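Local coordinates for protein endoglycosidase (Bacteroides thetaiotaomicron, PDB 6Q64) that probably hydrolyses glycosidic bonds within complex N-glycans, as a glycoside hydrolase family 18 endoglycosidase, at residues 43-46 against 50-53; 92-97 against 119-124; 131-136 against 171-176; 215-220 against 229-234. The protein carries 1 engineered substitution. All blocks are in the same frame, centred on the assembly; numbering follows the deposited sequence.

Contact 1 of 4, residues 43-46 against 50-53; sequences IEAQ and DLTP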
# COMPACT_ATOMS: atom_id res chain seq x y z
N ILE A 43 -15.12 -15.69 -10.47
CA ILE A 43 -14.82 -16.08 -9.07
C ILE A 43 -14.32 -17.53 -9.06
O ILE A 43 -13.65 -17.88 -8.11
CB ILE A 43 -16.03 -15.84 -8.16
CG1 ILE A 43 -15.61 -15.95 -6.69
CG2 ILE A 43 -17.15 -16.79 -8.51
CD1 ILE A 43 -16.62 -15.38 -5.74
N GLU A 44 -14.56 -18.34 -10.10
CA GLU A 44 -14.12 -19.77 -10.16
C GLU A 44 -12.80 -19.91 -10.94
O GLU A 44 -12.19 -20.99 -10.88
CB GLU A 44 -15.21 -20.66 -10.79
CG GLU A 44 -16.42 -20.95 -9.90
CD GLU A 44 -17.53 -21.83 -10.50
OE1 GLU A 44 -17.25 -22.68 -11.36
OE2 GLU A 44 -18.68 -21.68 -10.10
N ALA A 45 -12.36 -18.90 -11.69
CA ALA A 45 -11.22 -19.01 -12.64
C ALA A 45 -9.88 -18.85 -11.90
O ALA A 45 -9.82 -18.09 -10.95
CB ALA A 45 -11.40 -17.99 -13.74
N GLN A 46 -8.84 -19.58 -12.33
CA GLN A 46 -7.55 -19.70 -11.58
C GLN A 46 -6.35 -19.25 -12.42
O GLN A 46 -5.34 -18.88 -11.82
CB GLN A 46 -7.32 -21.15 -11.15
CG GLN A 46 -8.48 -21.73 -10.35
CD GLN A 46 -8.92 -20.89 -9.18
OE1 GLN A 46 -8.19 -20.04 -8.67
NE2 GLN A 46 -10.15 -21.10 -8.74
N ASP A 50 -8.42 -20.67 -18.09
CA ASP A 50 -9.87 -20.76 -17.76
C ASP A 50 -10.74 -19.68 -18.46
O ASP A 50 -12.01 -19.73 -18.31
CB ASP A 50 -10.08 -20.70 -16.24
CG ASP A 50 -9.51 -21.88 -15.49
OD1 ASP A 50 -9.82 -23.05 -15.84
OD2 ASP A 50 -8.77 -21.63 -14.52
N LEU A 51 -10.14 -18.77 -19.24
CA LEU A 51 -10.82 -17.59 -19.86
C LEU A 51 -10.94 -17.78 -21.37
O LEU A 51 -10.08 -18.40 -21.96
CB LEU A 51 -9.98 -16.34 -19.59
CG LEU A 51 -9.65 -16.00 -18.14
CD1 LEU A 51 -8.69 -14.82 -18.10
CD2 LEU A 51 -10.89 -15.66 -17.32
N THR A 52 -11.91 -17.14 -21.99
CA THR A 52 -11.98 -17.08 -23.47
C THR A 52 -10.89 -16.15 -23.96
O THR A 52 -10.36 -15.31 -23.23
CB THR A 52 -13.38 -16.66 -23.92
OG1 THR A 52 -13.90 -15.60 -23.10
CG2 THR A 52 -14.33 -17.83 -23.84
N PRO A 53 -10.49 -16.27 -25.24
CA PRO A 53 -9.79 -15.18 -25.93
C PRO A 53 -10.24 -13.76 -25.55
O PRO A 53 -9.38 -12.96 -25.22
CB PRO A 53 -10.15 -15.50 -27.39
CG PRO A 53 -10.10 -17.00 -27.43
CD PRO A 53 -10.63 -17.46 -26.08
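Ala45 turns its CB onto the CB of Asp50, the two carbons 3.9 Å apart, and the same methyl lies 4.3 Å from Leu51 CD2. The chain folds back on itself here over only three intervening residues, in the loop that leads into helix 53-65. The polar part of the contact runs from side chain to backbone. Asp50 OD2 accepts the backbone N-H of Gln46, with 3.0 Å between Gln46 N and Asp50 OD2 and an N-H...O angle of 158°. The donor meets the oxygen on its anti side, 29° out of the carboxylate plane. Asp50 reaches it with CG beside its own backbone N (chi1 -66°), and the same OD2 also receives a weak hydrogen bond from Thr47 N. Gln46 does not bring its side-chain carboxamide to Asp50: its chain kinks at the second torsion and carries the amide elsewhere, leaving CB as the part that lies 3.7 Å from Asp50 OD2. Leu51 extends the apolar side to Leu42, and Ala45 packs on Ile40. One carboxylate oxygen thus takes one firm and one weak bond from successive peptide N-H groups, which is consistent with a closed turn and probably favours a charged Asp50.

Contact 2 of 4, residues 92-97 against 119-124; sequences KMLPDS and KFFQEV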
# COMPACT_ATOMS: atom_id res chain seq x y z
N LYS A 92 -8.79 -11.20 -6.37
CA LYS A 92 -9.00 -11.31 -7.84
C LYS A 92 -10.34 -10.67 -8.25
O LYS A 92 -10.55 -10.41 -9.45
CB LYS A 92 -8.88 -12.76 -8.32
CG LYS A 92 -9.97 -13.74 -7.87
CD LYS A 92 -10.03 -14.99 -8.73
CE LYS A 92 -10.91 -16.07 -8.13
NZ LYS A 92 -10.60 -17.42 -8.67
N MSE A 93 -11.19 -10.38 -7.25
CA MSE A 93 -12.51 -9.80 -7.50
C MSE A 93 -12.53 -8.30 -7.19
O MSE A 93 -13.57 -7.66 -7.24
CB MSE A 93 -13.60 -10.49 -6.66
CG MSE A 93 -13.92 -11.95 -7.05
SE MSE A 93 -14.09 -12.24 -8.99
CE MSE A 93 -12.56 -13.14 -9.80
N LEU A 94 -11.37 -7.74 -6.83
CA LEU A 94 -11.28 -6.32 -6.57
C LEU A 94 -11.53 -5.59 -7.87
O LEU A 94 -11.27 -6.12 -8.94
CB LEU A 94 -9.88 -6.00 -6.07
CG LEU A 94 -9.58 -6.38 -4.63
CD1 LEU A 94 -8.08 -6.28 -4.36
CD2 LEU A 94 -10.38 -5.49 -3.70
N PRO A 95 -11.94 -4.32 -7.83
CA PRO A 95 -11.98 -3.49 -9.04
C PRO A 95 -10.69 -3.62 -9.84
O PRO A 95 -9.61 -3.67 -9.27
CB PRO A 95 -12.15 -2.09 -8.48
CG PRO A 95 -12.87 -2.30 -7.14
CD PRO A 95 -12.30 -3.59 -6.60
N ASP A 96 -10.82 -3.73 -11.15
CA ASP A 96 -9.71 -3.98 -12.10
C ASP A 96 -8.72 -2.81 -12.07
O ASP A 96 -7.62 -2.99 -12.53
CB ASP A 96 -10.24 -4.24 -13.51
CG ASP A 96 -11.02 -5.53 -13.62
OD1 ASP A 96 -10.91 -6.34 -12.65
OD2 ASP A 96 -11.69 -5.75 -14.68
N SER A 97 -9.12 -1.66 -11.55
CA SER A 97 -8.32 -0.41 -11.49
C SER A 97 -7.42 -0.38 -10.24
O SER A 97 -6.62 0.55 -10.12
CB SER A 97 -9.27 0.78 -11.45
OG SER A 97 -10.23 0.62 -10.38
N LYS A 119 -2.37 -15.92 -7.05
CA LYS A 119 -1.69 -16.31 -8.32
C LYS A 119 -2.42 -15.62 -9.48
O LYS A 119 -1.74 -15.11 -10.41
CB LYS A 119 -1.58 -17.84 -8.47
CG LYS A 119 -0.98 -18.33 -9.79
CD LYS A 119 -0.19 -19.63 -9.72
CE LYS A 119 1.12 -19.45 -8.96
NZ LYS A 119 1.72 -20.74 -8.53
N PHE A 120 -3.76 -15.56 -9.41
CA PHE A 120 -4.64 -15.03 -10.49
C PHE A 120 -4.48 -13.51 -10.51
O PHE A 120 -4.15 -12.90 -11.56
CB PHE A 120 -6.09 -15.47 -10.27
CG PHE A 120 -6.99 -15.05 -11.39
CD1 PHE A 120 -7.54 -13.79 -11.42
CD2 PHE A 120 -7.21 -15.88 -12.46
CE1 PHE A 120 -8.32 -13.39 -12.48
CE2 PHE A 120 -8.01 -15.48 -13.52
CZ PHE A 120 -8.56 -14.23 -13.53
N PHE A 121 -4.68 -12.90 -9.35
CA PHE A 121 -4.44 -11.46 -9.07
C PHE A 121 -3.09 -11.00 -9.64
O PHE A 121 -3.05 -9.93 -10.22
CB PHE A 121 -4.45 -11.20 -7.57
CG PHE A 121 -4.42 -9.74 -7.21
CD1 PHE A 121 -5.41 -8.89 -7.65
CD2 PHE A 121 -3.41 -9.21 -6.43
CE1 PHE A 121 -5.40 -7.55 -7.28
CE2 PHE A 121 -3.41 -7.88 -6.08
CZ PHE A 121 -4.42 -7.05 -6.49
N GLN A 122 -2.03 -11.78 -9.46
CA GLN A 122 -0.68 -11.40 -9.93
C GLN A 122 -0.55 -11.59 -11.43
O GLN A 122 -0.16 -10.64 -12.05
CB GLN A 122 0.40 -12.21 -9.21
CG GLN A 122 0.57 -11.84 -7.74
CD GLN A 122 1.40 -12.88 -7.05
OE1 GLN A 122 1.58 -14.01 -7.55
NE2 GLN A 122 1.93 -12.51 -5.90
N GLU A 123 -0.85 -12.77 -11.98
CA GLU A 123 -0.46 -13.20 -13.36
C GLU A 123 -1.44 -12.71 -14.44
O GLU A 123 -1.03 -12.54 -15.61
CB GLU A 123 -0.44 -14.72 -13.41
CG GLU A 123 0.81 -15.35 -12.82
CD GLU A 123 1.07 -16.79 -13.24
OE1 GLU A 123 2.18 -17.30 -12.94
OE2 GLU A 123 0.18 -17.41 -13.87
N VAL A 124 -2.72 -12.55 -14.10
CA VAL A 124 -3.80 -12.26 -15.09
C VAL A 124 -4.16 -10.78 -14.93
O VAL A 124 -4.07 -10.06 -15.91
CB VAL A 124 -5.02 -13.18 -14.89
CG1 VAL A 124 -6.22 -12.69 -15.68
CG2 VAL A 124 -4.72 -14.61 -15.25
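The Phe120 ring has Val124 CB over the centre of one face, 3.9 Å above the plane, while Lys92 comes from the opposite side. Lys92 CB approaches Phe120 CD1 obliquely at 3.5 Å, and Lys92 CD follows near CD1 and CG of the same ring. The Phe121 ring is also met obliquely, at CE1 by Leu94 CD1 (4.2 Å) and at CD1 by the backbone N of Lys92. In the (beta/alpha)8 barrel of this family, these two rings project from the last turns of helix 112-123, on the outer layer, against the loop that joins strand 72-76 to strand 100-102. All four touching residues are buried.

Lys92 crosses Phe120 at about a right angle. With chi1 at 68°, CG is wedged between N and C of its own backbone, and beyond CG the chain runs extended past the ring. NZ ends 5.5 Å from the centroid of the Phe120 ring, 23° off its normal, too long for more than a faint cation-pi pull. Its stronger partners are the carbonyl oxygens of Ala45 and Ile43, so the aliphatic part of the chain does the packing and the ammonium ties in the N-terminal loop. The backbone is fixed as well: Lys92 N bonds to Asp117 OD1, and Lys92 O receives Lys125 NZ, which also forms a salt bridge with Asp96. Val124 stands four residues after Phe120, a spacing consistent with its place over the ring, and Val124 N bonds to Phe120 O at 2.9 Å.

Contact 3 of 4, residues 131-136 against 171-176; sequences LCWIIQ and NAICDS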
# COMPACT_ATOMS: atom_id res chain seq x y z
N LEU A 131 2.85 -7.68 2.24
CA LEU A 131 2.81 -7.82 3.71
C LEU A 131 2.89 -6.42 4.31
O LEU A 131 3.38 -5.54 3.64
CB LEU A 131 3.95 -8.71 4.19
CG LEU A 131 3.59 -10.19 4.20
CD1 LEU A 131 4.51 -10.96 5.14
CD2 LEU A 131 2.13 -10.40 4.60
N CYS A 132 2.42 -6.26 5.54
CA CYS A 132 2.20 -4.97 6.19
C CYS A 132 2.00 -5.17 7.68
O CYS A 132 1.32 -6.11 8.04
CB CYS A 132 0.93 -4.31 5.70
SG CYS A 132 0.65 -2.75 6.55
N TRP A 133 2.55 -4.27 8.49
CA TRP A 133 2.47 -4.27 9.97
C TRP A 133 3.42 -3.20 10.50
O TRP A 133 4.36 -2.86 9.78
CB TRP A 133 2.78 -5.64 10.58
CG TRP A 133 4.20 -6.12 10.51
CD1 TRP A 133 5.27 -5.61 11.19
CD2 TRP A 133 4.70 -7.30 9.85
NE1 TRP A 133 6.39 -6.35 10.97
CE2 TRP A 133 6.08 -7.39 10.13
CE3 TRP A 133 4.14 -8.26 9.00
CZ2 TRP A 133 6.89 -8.41 9.62
CZ3 TRP A 133 4.94 -9.27 8.49
CH2 TRP A 133 6.30 -9.35 8.80
N ILE A 134 3.12 -2.70 11.70
CA ILE A 134 3.79 -1.54 12.34
C ILE A 134 5.23 -1.93 12.63
O ILE A 134 5.47 -3.03 13.14
CB ILE A 134 3.08 -1.07 13.62
CG1 ILE A 134 1.82 -0.25 13.30
CG2 ILE A 134 4.04 -0.30 14.52
CD1 ILE A 134 0.90 -0.07 14.49
N ILE A 135 6.17 -1.04 12.30
CA ILE A 135 7.58 -1.22 12.73
C ILE A 135 7.90 -0.17 13.79
O ILE A 135 7.68 1.08 13.56
CB ILE A 135 8.50 -1.34 11.51
CG1 ILE A 135 8.23 -2.72 10.92
CG2 ILE A 135 9.96 -1.15 11.88
CD1 ILE A 135 8.86 -2.98 9.59
N GLN A 136 8.21 -0.75 14.96
CA GLN A 136 8.37 -0.13 16.29
C GLN A 136 9.64 -0.74 16.88
O GLN A 136 10.64 -0.01 16.92
CB GLN A 136 7.14 -0.39 17.16
CG GLN A 136 7.37 -0.24 18.66
CD GLN A 136 6.16 0.25 19.41
OE1 GLN A 136 5.46 1.18 18.99
NE2 GLN A 136 5.89 -0.36 20.56
N ASN A 171 15.96 -9.81 6.76
CA ASN A 171 16.17 -10.93 5.81
C ASN A 171 15.03 -11.94 6.01
O ASN A 171 14.74 -12.69 5.04
CB ASN A 171 17.56 -11.56 5.95
CG ASN A 171 18.58 -10.91 5.04
OD1 ASN A 171 18.31 -10.64 3.87
ND2 ASN A 171 19.75 -10.64 5.59
N ALA A 172 14.46 -11.97 7.22
CA ALA A 172 13.39 -12.90 7.66
C ALA A 172 12.08 -12.41 7.08
O ALA A 172 11.27 -13.23 6.62
CB ALA A 172 13.30 -12.97 9.16
N ILE A 173 11.89 -11.10 7.08
CA ILE A 173 10.72 -10.50 6.40
C ILE A 173 10.76 -10.98 4.94
O ILE A 173 9.78 -11.60 4.52
CB ILE A 173 10.74 -8.98 6.57
CG1 ILE A 173 10.68 -8.62 8.06
CG2 ILE A 173 9.62 -8.36 5.75
CD1 ILE A 173 10.19 -7.21 8.36
N CYS A 174 11.88 -10.78 4.24
CA CYS A 174 12.05 -11.18 2.81
C CYS A 174 11.81 -12.68 2.68
O CYS A 174 11.01 -13.08 1.85
CB CYS A 174 13.43 -10.87 2.25
SG CYS A 174 13.73 -9.09 2.08
N ASP A 175 12.50 -13.48 3.48
CA ASP A 175 12.19 -14.92 3.57
C ASP A 175 10.69 -15.08 3.38
O ASP A 175 10.28 -15.68 2.38
CB ASP A 175 12.53 -15.52 4.93
CG ASP A 175 14.00 -15.84 5.09
OD1 ASP A 175 14.75 -15.69 4.08
OD2 ASP A 175 14.37 -16.23 6.22
N SER A 176 9.95 -14.51 4.33
CA SER A 176 8.53 -14.86 4.61
C SER A 176 7.66 -14.33 3.46
O SER A 176 6.66 -14.98 3.15
CB SER A 176 8.14 -14.39 6.00
OG SER A 176 6.95 -13.63 5.97
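Trp133 CZ2 meets Ile173 CD1 at 3.7 Å, with Ile173 CG1 next at 4.1 Å from the same ring carbon. The two side chains point at each other, one from strand 128-135 and one from helix 162-179, the strand and helix of a beta-alpha-beta crossover in the (beta/alpha)8 barrel. Ile173 sends CD1 to the six-membered part of the indole, at an oblique approach, its chain extended at chi2 (-159°). The second touch is mixed in character: Leu131 CD1 lies 3.7 Å from Ser176 OG, a methyl against a hydroxyl. Since Leu131 and Trp133 are two apart on the strand, both point at the helix, and Ile173 and Ser176 answer them from residues three apart.

In the next shell the indole is held on other sides. Phe185, on the adjacent strand 184-189, makes an edge-to-face ring contact with Trp133 and also touches Leu131, Ile135 and Ile173, while Tyr169 OH forms a weak hydrogen bond with Trp133 NE1. Backbone bonds of Leu131 with Gly184 and of Ile135 with Asp188 join the two parallel strands that the crossover connects. Toward helix 211-224, Arg223 of that helix forms a salt bridge with Asp175 and a hydrogen bond with Asn171. The helical turn that presents the serine hydroxyl is closed by a bond of 2.9 Å from Ser176 N to Ala172 O.

Contact 4 of 4, residues 215-220 against 229-234; sequences VFIETL and RMLVMD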
# COMPACT_ATOMS: atom_id res chain seq x y z
N VAL A 215 19.83 0.63 7.50
CA VAL A 215 20.37 -0.67 6.96
C VAL A 215 19.21 -1.69 6.96
O VAL A 215 19.27 -2.69 6.20
CB VAL A 215 21.66 -1.13 7.67
CG1 VAL A 215 21.46 -1.39 9.14
CG2 VAL A 215 22.30 -2.33 6.97
N PHE A 216 18.15 -1.38 7.70
CA PHE A 216 16.86 -2.12 7.64
C PHE A 216 16.34 -2.05 6.20
O PHE A 216 16.33 -3.07 5.46
CB PHE A 216 15.88 -1.54 8.66
CG PHE A 216 14.57 -2.28 8.68
CD1 PHE A 216 14.54 -3.63 8.97
CD2 PHE A 216 13.38 -1.63 8.36
CE1 PHE A 216 13.34 -4.32 8.98
CE2 PHE A 216 12.18 -2.33 8.36
CZ PHE A 216 12.17 -3.68 8.67
N ILE A 217 15.97 -0.84 5.81
CA ILE A 217 15.47 -0.49 4.45
C ILE A 217 16.50 -0.89 3.41
O ILE A 217 16.10 -1.33 2.34
CB ILE A 217 15.18 1.01 4.40
CG1 ILE A 217 14.02 1.39 5.31
CG2 ILE A 217 14.96 1.47 2.97
CD1 ILE A 217 13.91 2.87 5.52
N GLU A 218 17.79 -0.69 3.69
CA GLU A 218 18.87 -1.04 2.74
C GLU A 218 18.80 -2.54 2.42
O GLU A 218 18.94 -2.88 1.23
CB GLU A 218 20.23 -0.63 3.32
CG GLU A 218 20.92 0.51 2.61
CD GLU A 218 22.25 0.89 3.23
OE1 GLU A 218 23.03 -0.03 3.58
OE2 GLU A 218 22.49 2.10 3.41
N THR A 219 18.56 -3.38 3.45
CA THR A 219 18.57 -4.87 3.34
C THR A 219 17.32 -5.37 2.62
O THR A 219 17.45 -6.29 1.81
CB THR A 219 18.61 -5.58 4.69
OG1 THR A 219 19.65 -5.05 5.52
CG2 THR A 219 18.82 -7.07 4.51
N LEU A 220 16.15 -4.79 2.90
CA LEU A 220 14.91 -5.07 2.12
C LEU A 220 15.12 -4.68 0.65
O LEU A 220 14.91 -5.55 -0.18
CB LEU A 220 13.74 -4.34 2.75
CG LEU A 220 13.40 -4.78 4.17
CD1 LEU A 220 12.39 -3.84 4.83
CD2 LEU A 220 12.86 -6.20 4.16
N ARG A 229 10.07 -6.90 -6.81
CA ARG A 229 9.12 -6.60 -5.69
C ARG A 229 9.25 -5.15 -5.23
O ARG A 229 10.17 -4.43 -5.59
CB ARG A 229 9.35 -7.58 -4.54
CG ARG A 229 8.93 -8.99 -4.90
CD ARG A 229 9.03 -9.99 -3.79
NE ARG A 229 9.80 -11.10 -4.32
CZ ARG A 229 9.34 -12.29 -4.68
NH1 ARG A 229 8.05 -12.59 -4.54
NH2 ARG A 229 10.17 -13.19 -5.16
N MSE A 230 8.33 -4.77 -4.35
CA MSE A 230 8.09 -3.40 -3.96
C MSE A 230 8.44 -3.22 -2.49
O MSE A 230 8.15 -4.07 -1.66
CB MSE A 230 6.60 -3.09 -4.09
CG MSE A 230 6.16 -2.52 -5.43
SE MSE A 230 4.21 -2.28 -5.27
CE MSE A 230 3.97 -0.50 -4.54
N LEU A 231 9.01 -2.05 -2.17
CA LEU A 231 9.09 -1.62 -0.79
C LEU A 231 8.38 -0.29 -0.67
O LEU A 231 8.49 0.49 -1.60
CB LEU A 231 10.55 -1.51 -0.32
CG LEU A 231 10.71 -0.98 1.11
CD1 LEU A 231 9.97 -1.84 2.11
CD2 LEU A 231 12.18 -0.88 1.49
N VAL A 232 7.73 -0.05 0.46
CA VAL A 232 6.70 1.00 0.60
C VAL A 232 6.60 1.36 2.08
O VAL A 232 6.83 0.51 2.95
CB VAL A 232 5.39 0.45 -0.00
CG1 VAL A 232 4.17 0.61 0.91
CG2 VAL A 232 5.14 1.01 -1.39
N MSE A 233 6.25 2.61 2.37
CA MSE A 233 6.30 3.08 3.75
C MSE A 233 5.09 3.98 3.99
O MSE A 233 4.75 4.82 3.16
CB MSE A 233 7.65 3.77 4.00
CG MSE A 233 7.67 4.83 5.11
SE MSE A 233 9.37 4.96 6.15
CE MSE A 233 8.71 6.48 7.13
N ASP A 234 4.41 3.79 5.12
CA ASP A 234 3.19 4.55 5.32
C ASP A 234 3.22 5.17 6.71
O ASP A 234 3.92 4.65 7.61
CB ASP A 234 1.94 3.69 5.12
CG ASP A 234 1.59 2.83 6.31
OD1 ASP A 234 0.92 3.36 7.26
OD2 ASP A 234 2.03 1.65 6.31
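Leu231 reaches from strand 230-235 to the face of helix 211-224. From CB its CG runs anti to the backbone N (chi1 176°), which carries both methyls off the strand toward the helix, and the branch then splits the work. CD2 meets Ile217 CG2 at 3.9 Å and Leu220 CB at 4.0 Å, so this one methyl sits against two residues three apart on the helix. CD1 goes to Leu220 CD1, at 4.2 Å. Leu231 crosses each of its partners at about a right angle, and the contact is entirely apolar and buried. Ile217 contributes its CG2 branch. Leu220 CD1 also lies 3.8 Å from the plane of the Phe216 ring, over its periphery rather than its centre, so Leu220 packs both on Leu231 and on the Phe216 face.

Backbone bonds of Met230 and Val232 to strand 184-189 hold the strand in the sheet, and Leu231 N also bonds to Asp249 OD2. Farther along, Asp234 OD1 is hydrogen-bonded to Gln254 NE2, and its carboxylate is near those of Asp186 and Asp188 of the family 18 acidic motif, like charges held close together. Leu231 also touches Ile187. Helix 211-224 is the crossover helix between parallel strands 184-189 and 230-235 of the (beta/alpha)8 barrel and lies over both, with Phe216 extending the packing to Ile135 of strand 128-135 and Val166 of helix 162-179.

The four contacts fall into two groups. Contacts 3 and 4, with centres 9 Å apart, pack helices against the same parallel sheet and touch directly: Ile135 CD1 is 3.5 Å from Phe216 CZ, and Cys174 SG is 3.7 Å from Leu220 CD2. Contact 1 closes a turn inside the N-terminal loop, and contact 2 lies beside it in the outer layer, centres 12 Å apart, the two touching where Gln46 C is 3.5 Å from Phe120 CD2. Contacts 1 and 3 lie about 33 Å apart between centres. The acidic motif flanked by contacts 3 and 4 probably belongs to the active site, where the engineered substitution, glutamine for glutamate, probably replaces the catalytic acid.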